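PDB 5L92: cytochrome P450 from Bacillus megaterium, which probably acts as a heme-dependent monooxygenase that inserts oxygen into organic substrates, and binds the steroid corticosterone close to its heme. Local coordinates for residues T18-F26 / L384-L395; Q375-K385 / K396-V404. One frame throughout, in Å; residues are numbered along the deposited sequence.

Contact 1 (T18-F26 / L384-L395); sequences TKEERFNPF and LKPIESTFVYGL. With C0R (corticosterone), chain D.
The backbone oxygen of Phe-23 takes a short hydrogen bond from the Tyr-393 hydroxyl, with OH of Tyr-393 2.5 Å from O of Phe-23 and tilted 24° out of the carbonyl plane. Arg-286 NH1 adds a weak bond to the same oxygen and a firmer one to the hydroxyl, which fixes the tyrosine's end. That hydroxyl also lies over the centre of the Phe-23 ring: the two ring planes are within 7° of parallel but slid so far apart that they barely overlap, with CE1 of Phe-23 3.4 Å from CZ of Tyr-393. On the opposite face Leu-395 CD2 makes a CH-pi contact, 3.6 Å from the centroid of the Phe-23 ring. Phe-23 reaches this slot because its CG is anti to the backbone N (chi1 -160°), while Tyr-256 of helix 247-260 meets the ring edge-to-face. The partner segment 384-395 corresponds to the beta-4 hairpin region of the P450 fold, which carries substrate recognition site 6; near its tip Phe-391 lays one ring face under the C18 methyl of corticosterone. Back toward the start of 384-395, Pro-386 CG rests 3.5 Å from Lys-19 O, and Leu-384 places CD2 3.8 Å from Glu-20 CA and CD1 against the Phe-23 ring. Arg-22 extends past this patch, its guanidinium edge facing the carbonyl of Ile-387, with NH1 3.5 Å from Ile-387 O. Glu-388 OE2 sits over a guanidinium face, 3.9 Å from Arg-22 NH2, a long salt bridge of charge alone with no N-H aimed at the oxygen.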
loop_
_atom_site.group_PDB
_atom_site.type_symbol
_atom_site.label_atom_id
_atom_site.label_comp_id
_atom_site.label_asym_id
_atom_site.label_seq_id
_atom_site.Cartn_x
_atom_site.Cartn_y
_atom_site.Cartn_z
ATOM N N THR A 18 -9.288 21.066 -3.438
ATOM C CA THR A 18 -8.161 21.175 -4.353
ATOM C C THR A 18 -7.203 20.000 -4.159
ATOM O O THR A 18 -7.336 19.182 -3.242
ATOM C CB THR A 18 -7.402 22.490 -4.157
ATOM O OG1 THR A 18 -6.986 22.612 -2.789
ATOM C CG2 THR A 18 -8.261 23.693 -4.561
ATOM N N LYS A 19 -6.219 19.926 -5.051
ATOM C CA LYS A 19 -5.203 18.891 -4.946
ATOM C C LYS A 19 -4.528 18.953 -3.588
ATOM O O LYS A 19 -4.385 17.935 -2.897
ATOM C CB LYS A 19 -4.193 19.071 -6.076
ATOM C CG LYS A 19 -4.774 18.713 -7.425
ATOM C CD LYS A 19 -3.857 19.117 -8.556
ATOM C CE LYS A 19 -4.040 18.192 -9.764
ATOM N NZ LYS A 19 -5.408 18.232 -10.358
ATOM N N GLU A 20 -4.164 20.165 -3.170
ATOM C CA GLU A 20 -3.386 20.363 -1.954
ATOM C C GLU A 20 -4.175 19.945 -0.723
ATOM O O GLU A 20 -3.607 19.390 0.226
ATOM C CB GLU A 20 -2.951 21.829 -1.828
ATOM C CG GLU A 20 -2.054 22.350 -2.974
ATOM C CD GLU A 20 -2.754 22.377 -4.356
ATOM O OE1 GLU A 20 -3.871 22.958 -4.464
ATOM O OE2 GLU A 20 -2.201 21.787 -5.322
ATOM N N GLU A 21 -5.487 20.186 -0.716
ATOM C CA GLU A 21 -6.298 19.725 0.407
ATOM C C GLU A 21 -6.435 18.205 0.395
ATOM O O GLU A 21 -6.274 17.560 1.434
ATOM C CB GLU A 21 -7.661 20.429 0.402
ATOM C CG GLU A 21 -7.539 21.864 0.936
ATOM C CD GLU A 21 -8.710 22.781 0.582
ATOM O OE1 GLU A 21 -9.540 22.415 -0.289
ATOM O OE2 GLU A 21 -8.789 23.881 1.189
ATOM N N ARG A 22 -6.689 17.610 -0.778
ATOM C CA ARG A 22 -6.696 16.149 -0.895
ATOM C C ARG A 22 -5.399 15.510 -0.393
ATOM O O ARG A 22 -5.418 14.442 0.224
ATOM C CB ARG A 22 -6.924 15.734 -2.352
ATOM C CG ARG A 22 -8.272 16.130 -2.926
ATOM C CD ARG A 22 -8.311 15.928 -4.446
ATOM N NE ARG A 22 -9.061 14.735 -4.829
ATOM C CZ ARG A 22 -8.536 13.553 -5.149
ATOM N NH1 ARG A 22 -7.196 13.355 -5.139
ATOM N NH2 ARG A 22 -9.376 12.555 -5.482
ATOM N N PHE A 23 -4.258 16.107 -0.691
ATOM C CA PHE A 23 -3.022 15.509 -0.223
ATOM C C PHE A 23 -2.695 15.877 1.216
ATOM O O PHE A 23 -1.707 15.383 1.757
ATOM C CB PHE A 23 -1.865 15.914 -1.129
ATOM C CG PHE A 23 -0.666 15.013 -1.031
ATOM C CD1 PHE A 23 -0.774 13.661 -1.285
ATOM C CD2 PHE A 23 0.570 15.529 -0.727
ATOM C CE1 PHE A 23 0.362 12.806 -1.209
ATOM C CE2 PHE A 23 1.705 14.698 -0.657
ATOM C CZ PHE A 23 1.586 13.330 -0.914
ATOM N N ASN A 24 -3.488 16.728 1.848
ATOM C CA ASN A 24 -3.266 17.121 3.239
ATOM C C ASN A 24 -4.608 17.062 3.973
ATOM O O ASN A 24 -5.216 18.086 4.310
ATOM C CB ASN A 24 -2.588 18.491 3.327
ATOM C CG ASN A 24 -1.170 18.483 2.717
ATOM O OD1 ASN A 24 -0.217 18.007 3.331
ATOM N ND2 ASN A 24 -1.045 18.985 1.495
ATOM N N PRO A 25 -5.091 15.851 4.233
ATOM C CA PRO A 25 -6.332 15.665 4.990
ATOM C C PRO A 25 -6.179 15.815 6.498
ATOM O O PRO A 25 -7.162 15.631 7.227
ATOM C CB PRO A 25 -6.726 14.218 4.632
ATOM C CG PRO A 25 -5.384 13.524 4.401
ATOM C CD PRO A 25 -4.508 14.574 3.767
ATOM N N PHE A 26 -5.000 16.197 6.988
ATOM C CA PHE A 26 -4.715 16.035 8.413
ATOM C C PHE A 26 -5.417 17.061 9.302
ATOM O O PHE A 26 -5.681 16.750 10.462
ATOM C CB PHE A 26 -3.196 16.045 8.627
ATOM C CG PHE A 26 -2.468 15.113 7.655
ATOM C CD1 PHE A 26 -2.587 13.763 7.781
ATOM C CD2 PHE A 26 -1.713 15.619 6.617
ATOM C CE1 PHE A 26 -1.943 12.905 6.891
ATOM C CE2 PHE A 26 -1.078 14.773 5.740
ATOM C CZ PHE A 26 -1.217 13.420 5.868
ATOM N N LEU A 384 2.214 19.362 -7.835
ATOM C CA LEU A 384 1.602 18.417 -6.905
ATOM C C LEU A 384 0.427 17.725 -7.603
ATOM O O LEU A 384 -0.565 18.373 -7.975
ATOM C CB LEU A 384 1.152 19.151 -5.638
ATOM C CG LEU A 384 0.609 18.269 -4.530
ATOM C CD1 LEU A 384 1.728 17.524 -3.848
ATOM C CD2 LEU A 384 -0.223 19.067 -3.534
ATOM N N LYS A 385 0.525 16.414 -7.792
ATOM C CA LYS A 385 -0.521 15.647 -8.482
ATOM C C LYS A 385 -0.875 14.405 -7.676
ATOM O O LYS A 385 -0.406 13.301 -7.985
ATOM C CB LYS A 385 -0.095 15.274 -9.901
ATOM C CG LYS A 385 0.345 16.468 -10.727
ATOM C CD LYS A 385 0.503 16.066 -12.165
ATOM C CE LYS A 385 1.109 17.153 -12.996
ATOM N NZ LYS A 385 1.620 16.592 -14.277
ATOM N N PRO A 386 -1.745 14.546 -6.671
ATOM C CA PRO A 386 -2.120 13.393 -5.847
ATOM C C PRO A 386 -2.881 12.344 -6.640
ATOM O O PRO A 386 -3.718 12.658 -7.478
ATOM C CB PRO A 386 -3.012 13.996 -4.762
ATOM C CG PRO A 386 -2.899 15.481 -4.915
ATOM C CD PRO A 386 -2.525 15.740 -6.319
ATOM N N ILE A 387 -2.609 11.080 -6.328
ATOM C CA ILE A 387 -3.382 10.003 -6.929
ATOM C C ILE A 387 -4.855 10.156 -6.544
ATOM O O ILE A 387 -5.189 10.476 -5.395
ATOM C CB ILE A 387 -2.826 8.644 -6.484
ATOM C CG1 ILE A 387 -1.372 8.476 -6.981
ATOM C CG2 ILE A 387 -3.726 7.511 -7.033
ATOM C CD1 ILE A 387 -0.468 7.538 -6.121
ATOM N N GLU A 388 -5.737 9.935 -7.515
ATOM C CA GLU A 388 -7.182 10.012 -7.301
ATOM C C GLU A 388 -7.640 8.651 -6.790
ATOM O O GLU A 388 -8.041 7.770 -7.556
ATOM C CB GLU A 388 -7.885 10.435 -8.591
ATOM C CG GLU A 388 -9.322 10.866 -8.400
ATOM C CD GLU A 388 -9.815 11.768 -9.525
ATOM O OE1 GLU A 388 -10.103 11.242 -10.628
ATOM O OE2 GLU A 388 -9.905 13.003 -9.301
ATOM N N SER A 389 -7.592 8.478 -5.473
ATOM C CA SER A 389 -7.844 7.172 -4.892
ATOM C C SER A 389 -8.139 7.352 -3.420
ATOM O O SER A 389 -7.593 8.247 -2.779
ATOM C CB SER A 389 -6.619 6.244 -5.096
ATOM O OG SER A 389 -6.725 5.027 -4.383
ATOM N N THR A 390 -9.027 6.516 -2.892
ATOM C CA THR A 390 -9.136 6.401 -1.441
ATOM C C THR A 390 -8.409 5.175 -0.915
ATOM O O THR A 390 -8.156 5.095 0.282
ATOM C CB THR A 390 -10.617 6.362 -0.962
ATOM O OG1 THR A 390 -11.185 5.078 -1.187
ATOM C CG2 THR A 390 -11.441 7.355 -1.654
ATOM N N PHE A 391 -8.054 4.220 -1.783
ATOM C CA PHE A 391 -7.337 3.048 -1.323
ATOM C C PHE A 391 -5.831 3.306 -1.174
ATOM O O PHE A 391 -5.183 2.646 -0.341
ATOM C CB PHE A 391 -7.569 1.877 -2.286
ATOM C CG PHE A 391 -8.982 1.391 -2.343
ATOM C CD1 PHE A 391 -9.595 0.828 -1.234
ATOM C CD2 PHE A 391 -9.687 1.444 -3.542
ATOM C CE1 PHE A 391 -10.905 0.333 -1.322
ATOM C CE2 PHE A 391 -10.989 0.958 -3.636
ATOM C CZ PHE A 391 -11.598 0.405 -2.532
ATOM N N VAL A 392 -5.260 4.258 -1.931
ATOM C CA VAL A 392 -3.843 4.586 -1.790
ATOM C C VAL A 392 -3.646 6.097 -1.722
ATOM O O VAL A 392 -4.476 6.886 -2.166
ATOM C CB VAL A 392 -2.970 3.968 -2.911
ATOM C CG1 VAL A 392 -3.100 2.471 -2.880
ATOM C CG2 VAL A 392 -3.337 4.525 -4.279
ATOM N N TYR A 393 -2.510 6.489 -1.158
ATOM C CA TYR A 393 -2.218 7.880 -0.858
ATOM C C TYR A 393 -0.812 8.181 -1.385
ATOM O O TYR A 393 0.180 7.606 -0.927
ATOM C CB TYR A 393 -2.347 8.128 0.645
ATOM C CG TYR A 393 -1.826 9.487 1.058
ATOM C CD1 TYR A 393 -2.639 10.604 1.006
ATOM C CD2 TYR A 393 -0.518 9.655 1.488
ATOM C CE1 TYR A 393 -2.162 11.880 1.389
ATOM C CE2 TYR A 393 -0.035 10.922 1.880
ATOM C CZ TYR A 393 -0.872 12.022 1.825
ATOM O OH TYR A 393 -0.377 13.265 2.181
ATOM N N GLY A 394 -0.718 9.019 -2.400
ATOM C CA GLY A 394 0.579 9.239 -2.993
ATOM C C GLY A 394 0.469 10.219 -4.125
ATOM O O GLY A 394 -0.589 10.803 -4.365
ATOM N N LEU A 395 1.584 10.393 -4.812
ATOM C CA LEU A 395 1.662 11.289 -5.951
ATOM C C LEU A 395 1.816 10.509 -7.246
ATOM O O LEU A 395 2.462 9.472 -7.288
ATOM C CB LEU A 395 2.828 12.242 -5.778
ATOM C CG LEU A 395 2.762 13.031 -4.482
ATOM C CD1 LEU A 395 4.015 13.875 -4.378
ATOM C CD2 LEU A 395 1.501 13.923 -4.417
HETATM C C1 C0R D . -3.860 -2.712 0.173
HETATM C C2 C0R D . -2.443 -2.786 0.769
HETATM C C3 C0R D . -1.483 -3.886 0.118
HETATM C C4 C0R D . -1.802 -4.309 -1.401
HETATM C C5 C0R D . -3.086 -3.797 -2.055
HETATM C C6 C0R D . -3.380 -4.158 -3.569
HETATM C C7 C0R D . -4.907 -4.703 -3.697
HETATM C C8 C0R D . -5.902 -3.750 -3.062
HETATM C C9 C0R D . -5.554 -3.368 -1.559
HETATM C C10 C0R D . -4.087 -2.875 -1.292
HETATM C C11 C0R D . -6.721 -2.419 -0.986
HETATM C C12 C0R D . -8.205 -3.095 -1.213
HETATM C C13 C0R D . -8.521 -3.441 -2.652
HETATM C C14 C0R D . -7.301 -4.374 -3.229
HETATM C C15 C0R D . -7.666 -4.612 -4.487
HETATM C C16 C0R D . -9.262 -4.845 -4.381
HETATM C C17 C0R D . -9.597 -4.250 -2.824
HETATM C C18 C0R D . -8.681 -2.140 -3.508
HETATM C C19 C0R D . -3.810 -1.503 -1.947
HETATM C C20 C0R D . -11.004 -3.591 -2.762
HETATM C C21 C0R D . -11.958 -3.817 -1.579
HETATM O O1 C0R D . -0.467 -4.360 0.614
HETATM O O2 C0R D . -6.682 -1.226 -1.570
HETATM O O3 C0R D . -11.376 -2.877 -3.686
HETATM O O4 C0R D . -13.052 -2.921 -1.751
#

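Contact 2 (Q375-K385 / K396-V404); sequences QMDWSPSFELK and KELLIRKNV
This is an antiparallel pairing of strands 377-378 and 399-401, which with strand 131-133 build the three-stranded sheet usually called beta-3 in the P450 fold; strand 399-401 is the middle one. Asp-377 and Arg-401 are the hydrogen-bonded pair, Arg-401 N reaching Asp-377 O at 2.8 Å and Asp-377 N returning to Arg-401 O. Past the type I turn from Ser-379 to Phe-382 the backbones are linked through water: water 3 accepts from the N-H groups of Glu-383 and Leu-399 and donates to Glu-397 OE2, 2.8 Å away. Glu-397 OE1 makes a loose salt bridge to Lys-385 NZ at 3.3 Å, the lysine chain, extended past CG, crossing the glutamate at a slant. With an alanine in place of Glu-397, the Lys-385 ammonium is likely to be left without its carboxylate and water 3 short of an acceptor. Leu-398 CD1 meets the edge of the Phe-382 ring, 3.4 Å from CE2 of Phe-382, while Trp-378 CE3 lies over a face of that ring. Arg-401, whose NH2 bridges to Asp-131, offers its guanidinium face to Pro-380, with CD of Pro-380 3.5 Å from CZ of Arg-401.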
loop_
_atom_site.group_PDB
_atom_site.type_symbol
_atom_site.label_atom_id
_atom_site.label_comp_id
_atom_site.label_asym_id
_atom_site.label_seq_id
_atom_site.Cartn_x
_atom_site.Cartn_y
_atom_site.Cartn_z
ATOM N N GLN A 375 22.199 17.189 -3.265
ATOM C CA GLN A 375 21.742 18.517 -3.465
ATOM C C GLN A 375 20.441 18.562 -4.251
ATOM O O GLN A 375 20.071 19.584 -4.748
ATOM C CB GLN A 375 22.820 19.339 -4.135
ATOM C CG GLN A 375 24.117 19.422 -3.381
ATOM C CD GLN A 375 23.922 19.737 -1.922
ATOM O OE1 GLN A 375 23.319 20.742 -1.563
ATOM N NE2 GLN A 375 24.413 18.874 -1.072
ATOM N N MET A 376 19.752 17.445 -4.332
ATOM C CA MET A 376 18.496 17.374 -5.031
ATOM C C MET A 376 17.422 18.322 -4.485
ATOM O O MET A 376 17.379 18.616 -3.335
ATOM C CB MET A 376 17.974 15.930 -5.095
ATOM C CG MET A 376 17.116 15.453 -3.948
ATOM S SD MET A 376 16.473 13.784 -4.099
ATOM C CE MET A 376 17.573 12.941 -3.076
ATOM N N ASP A 377 16.576 18.798 -5.368
ATOM C CA ASP A 377 15.491 19.676 -5.001
ATOM C C ASP A 377 14.402 19.618 -6.047
ATOM O O ASP A 377 14.563 19.024 -7.074
ATOM C CB ASP A 377 16.002 21.096 -4.791
ATOM C CG ASP A 377 15.148 21.915 -3.807
ATOM O OD1 ASP A 377 14.167 21.453 -3.280
ATOM O OD2 ASP A 377 15.477 23.047 -3.579
ATOM N N TRP A 378 13.281 20.232 -5.747
ATOM C CA TRP A 378 12.191 20.263 -6.661
ATOM C C TRP A 378 12.663 20.818 -7.982
ATOM O O TRP A 378 13.406 21.738 -8.019
ATOM C CB TRP A 378 11.059 21.158 -6.173
ATOM C CG TRP A 378 10.740 21.160 -4.754
ATOM C CD1 TRP A 378 11.103 22.074 -3.879
ATOM C CD2 TRP A 378 9.931 20.236 -4.053
ATOM N NE1 TRP A 378 10.621 21.787 -2.672
ATOM C CE2 TRP A 378 9.878 20.657 -2.751
ATOM C CE3 TRP A 378 9.255 19.091 -4.402
ATOM C CZ2 TRP A 378 9.190 19.978 -1.797
ATOM C CZ3 TRP A 378 8.590 18.437 -3.475
ATOM C CH2 TRP A 378 8.546 18.868 -2.187
ATOM N N SER A 379 12.201 20.256 -9.066
ATOM C CA SER A 379 12.531 20.772 -10.359
ATOM C C SER A 379 11.621 21.940 -10.646
ATOM O O SER A 379 10.583 22.040 -10.087
ATOM C CB SER A 379 12.424 19.677 -11.393
ATOM O OG SER A 379 11.533 19.946 -12.420
ATOM N N PRO A 380 12.075 22.809 -11.616
ATOM C CA PRO A 380 11.162 23.908 -11.941
ATOM C C PRO A 380 9.834 23.451 -12.515
ATOM O O PRO A 380 8.934 24.213 -12.533
ATOM C CB PRO A 380 11.915 24.733 -12.960
ATOM C CG PRO A 380 13.325 24.413 -12.777
ATOM C CD PRO A 380 13.334 22.995 -12.463
ATOM N N SER A 381 9.744 22.213 -12.943
ATOM C CA SER A 381 8.528 21.684 -13.489
ATOM C C SER A 381 7.635 20.939 -12.507
ATOM O O SER A 381 6.620 20.436 -12.889
ATOM C CB SER A 381 8.822 20.760 -14.651
ATOM O OG SER A 381 9.095 21.467 -15.805
ATOM N N PHE A 382 8.024 20.882 -11.256
ATOM C CA PHE A 382 7.250 20.179 -10.281
ATOM C C PHE A 382 5.862 20.725 -10.099
ATOM O O PHE A 382 5.667 21.889 -10.025
ATOM C CB PHE A 382 7.949 20.131 -8.929
ATOM C CG PHE A 382 7.098 19.571 -7.834
ATOM C CD1 PHE A 382 6.209 20.379 -7.210
ATOM C CD2 PHE A 382 7.153 18.263 -7.484
ATOM C CE1 PHE A 382 5.394 19.911 -6.247
ATOM C CE2 PHE A 382 6.325 17.774 -6.524
ATOM C CZ PHE A 382 5.454 18.605 -5.893
ATOM N N GLU A 383 4.922 19.812 -9.996
ATOM C CA GLU A 383 3.533 20.106 -9.725
ATOM C C GLU A 383 3.010 19.013 -8.827
ATOM O O GLU A 383 3.308 17.898 -9.050
ATOM C CB GLU A 383 2.694 20.133 -10.984
ATOM C CG GLU A 383 2.584 21.436 -11.725
ATOM C CD GLU A 383 2.112 21.245 -13.151
ATOM O OE1 GLU A 383 1.042 20.662 -13.350
ATOM O OE2 GLU A 383 2.814 21.639 -14.092
ATOM N N LEU A 384 2.214 19.362 -7.835
ATOM C CA LEU A 384 1.602 18.417 -6.905
ATOM C C LEU A 384 0.427 17.725 -7.603
ATOM O O LEU A 384 -0.565 18.373 -7.975
ATOM C CB LEU A 384 1.152 19.151 -5.638
ATOM C CG LEU A 384 0.609 18.269 -4.530
ATOM C CD1 LEU A 384 1.728 17.524 -3.848
ATOM C CD2 LEU A 384 -0.223 19.067 -3.534
ATOM N N LYS A 385 0.525 16.414 -7.792
ATOM C CA LYS A 385 -0.521 15.647 -8.482
ATOM C C LYS A 385 -0.875 14.405 -7.676
ATOM O O LYS A 385 -0.406 13.301 -7.985
ATOM C CB LYS A 385 -0.095 15.274 -9.901
ATOM C CG LYS A 385 0.345 16.468 -10.727
ATOM C CD LYS A 385 0.503 16.066 -12.165
ATOM C CE LYS A 385 1.109 17.153 -12.996
ATOM N NZ LYS A 385 1.620 16.592 -14.277
ATOM N N LYS A 396 1.260 11.059 -8.316
ATOM C CA LYS A 396 1.364 10.442 -9.631
ATOM C C LYS A 396 2.698 10.724 -10.309
ATOM O O LYS A 396 3.124 9.945 -11.174
ATOM C CB LYS A 396 0.230 10.946 -10.512
ATOM C CG LYS A 396 -1.189 10.680 -9.894
ATOM C CD LYS A 396 -2.286 11.473 -10.576
ATOM C CE LYS A 396 -2.310 11.240 -12.068
ATOM N NZ LYS A 396 -2.254 9.790 -12.417
ATOM N N GLU A 397 3.338 11.842 -9.964
ATOM C CA GLU A 397 4.653 12.194 -10.476
ATOM C C GLU A 397 5.368 13.002 -9.392
ATOM O O GLU A 397 4.742 13.525 -8.473
ATOM C CB GLU A 397 4.564 12.963 -11.809
ATOM C CG GLU A 397 3.854 14.327 -11.768
ATOM C CD GLU A 397 4.363 15.302 -12.882
ATOM O OE1 GLU A 397 4.389 14.898 -14.072
ATOM O OE2 GLU A 397 4.763 16.457 -12.550
ATOM N N LEU A 398 6.695 13.071 -9.485
ATOM C CA LEU A 398 7.464 13.841 -8.506
ATOM C C LEU A 398 8.768 14.279 -9.182
ATOM O O LEU A 398 9.780 13.572 -9.138
ATOM C CB LEU A 398 7.692 13.015 -7.248
ATOM C CG LEU A 398 8.515 13.615 -6.102
ATOM C CD1 LEU A 398 8.050 14.954 -5.719
ATOM C CD2 LEU A 398 8.435 12.744 -4.896
ATOM N N LEU A 399 8.720 15.440 -9.836
ATOM C CA LEU A 399 9.850 15.894 -10.639
ATOM C C LEU A 399 10.900 16.524 -9.747
ATOM O O LEU A 399 10.620 17.485 -9.016
ATOM C CB LEU A 399 9.411 16.869 -11.726
ATOM C CG LEU A 399 8.352 16.277 -12.661
ATOM C CD1 LEU A 399 7.984 17.253 -13.779
ATOM C CD2 LEU A 399 8.803 14.945 -13.220
ATOM N N ILE A 400 12.112 15.974 -9.820
ATOM C CA ILE A 400 13.245 16.395 -9.017
ATOM C C ILE A 400 14.399 16.801 -9.938
ATOM O O ILE A 400 14.631 16.169 -10.973
ATOM C CB ILE A 400 13.661 15.257 -8.061
ATOM C CG1 ILE A 400 12.578 14.999 -7.011
ATOM C CG2 ILE A 400 15.000 15.518 -7.452
ATOM C CD1 ILE A 400 12.322 16.091 -6.055
ATOM N N ARG A 401 15.131 17.818 -9.532
ATOM C CA ARG A 401 16.319 18.287 -10.189
ATOM C C ARG A 401 17.490 17.765 -9.347
ATOM O O ARG A 401 17.552 17.976 -8.172
ATOM C CB ARG A 401 16.326 19.797 -10.285
ATOM C CG ARG A 401 17.646 20.409 -10.670
ATOM C CD ARG A 401 17.544 21.737 -11.363
ATOM N NE ARG A 401 16.928 21.593 -12.641
ATOM C CZ ARG A 401 16.702 22.580 -13.459
ATOM N NH1 ARG A 401 17.058 23.778 -13.157
ATOM N NH2 ARG A 401 16.137 22.352 -14.586
ATOM N N LYS A 402 18.411 17.060 -9.976
ATOM C CA LYS A 402 19.555 16.459 -9.300
ATOM C C LYS A 402 20.576 17.403 -8.721
ATOM O O LYS A 402 21.093 17.155 -7.701
ATOM C CB LYS A 402 20.295 15.542 -10.216
ATOM C CG LYS A 402 19.553 14.339 -10.652
ATOM C CD LYS A 402 20.191 13.792 -11.881
ATOM C CE LYS A 402 19.699 12.433 -12.228
ATOM N NZ LYS A 402 20.308 12.001 -13.488
ATOM N N ASN A 403 20.846 18.481 -9.403
ATOM C CA ASN A 403 21.804 19.464 -8.969
ATOM C C ASN A 403 23.232 18.979 -8.780
ATOM O O ASN A 403 23.901 19.376 -7.858
ATOM C CB ASN A 403 21.325 20.151 -7.711
ATOM C CG ASN A 403 20.190 21.071 -7.968
ATOM O OD1 ASN A 403 20.249 21.926 -8.818
ATOM N ND2 ASN A 403 19.136 20.856 -7.273
ATOM N N VAL A 404 23.689 18.128 -9.664
ATOM C CA VAL A 404 25.044 17.676 -9.596
ATOM C C VAL A 404 25.905 18.768 -10.224
ATOM O O VAL A 404 26.756 19.339 -9.585
ATOM C CB VAL A 404 25.263 16.422 -10.372
ATOM C CG1 VAL A 404 24.545 15.287 -9.756
ATOM C CG2 VAL A 404 24.853 16.629 -11.781
HETATM O O HOH W 1 23.062 16.227 -5.911
HETATM O O HOH W 2 3.212 15.598 -7.395
HETATM O O HOH W 3 5.993 16.815 -10.028
#

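How the contacts relate
Contact 2 pairs the two arms whose connection, residues 386-395, belongs to the loop of contact 1, so the chain passes from strand 377-378 out to the steroid pocket and back. Leu-384 and Lys-385 belong to both: Leu-384 points toward 18-26, Lys-385 toward 396-404. The centres lie about 18 Å apart, but the contacts meet where Lys-396 CG packs 3.7 Å from Ile-387 CG1. Tyr-256 also links them, meeting Phe-23 and Trp-378 edge-to-face. Of the two, only the loop of contact 1 reaches the pocket, through Phe-391, whose CB comes 3.3 Å from corticosterone O2; the Tyr-393 side chain is about 9 Å from the heme, whereas contact 2 lies away from the heme and steroid pockets.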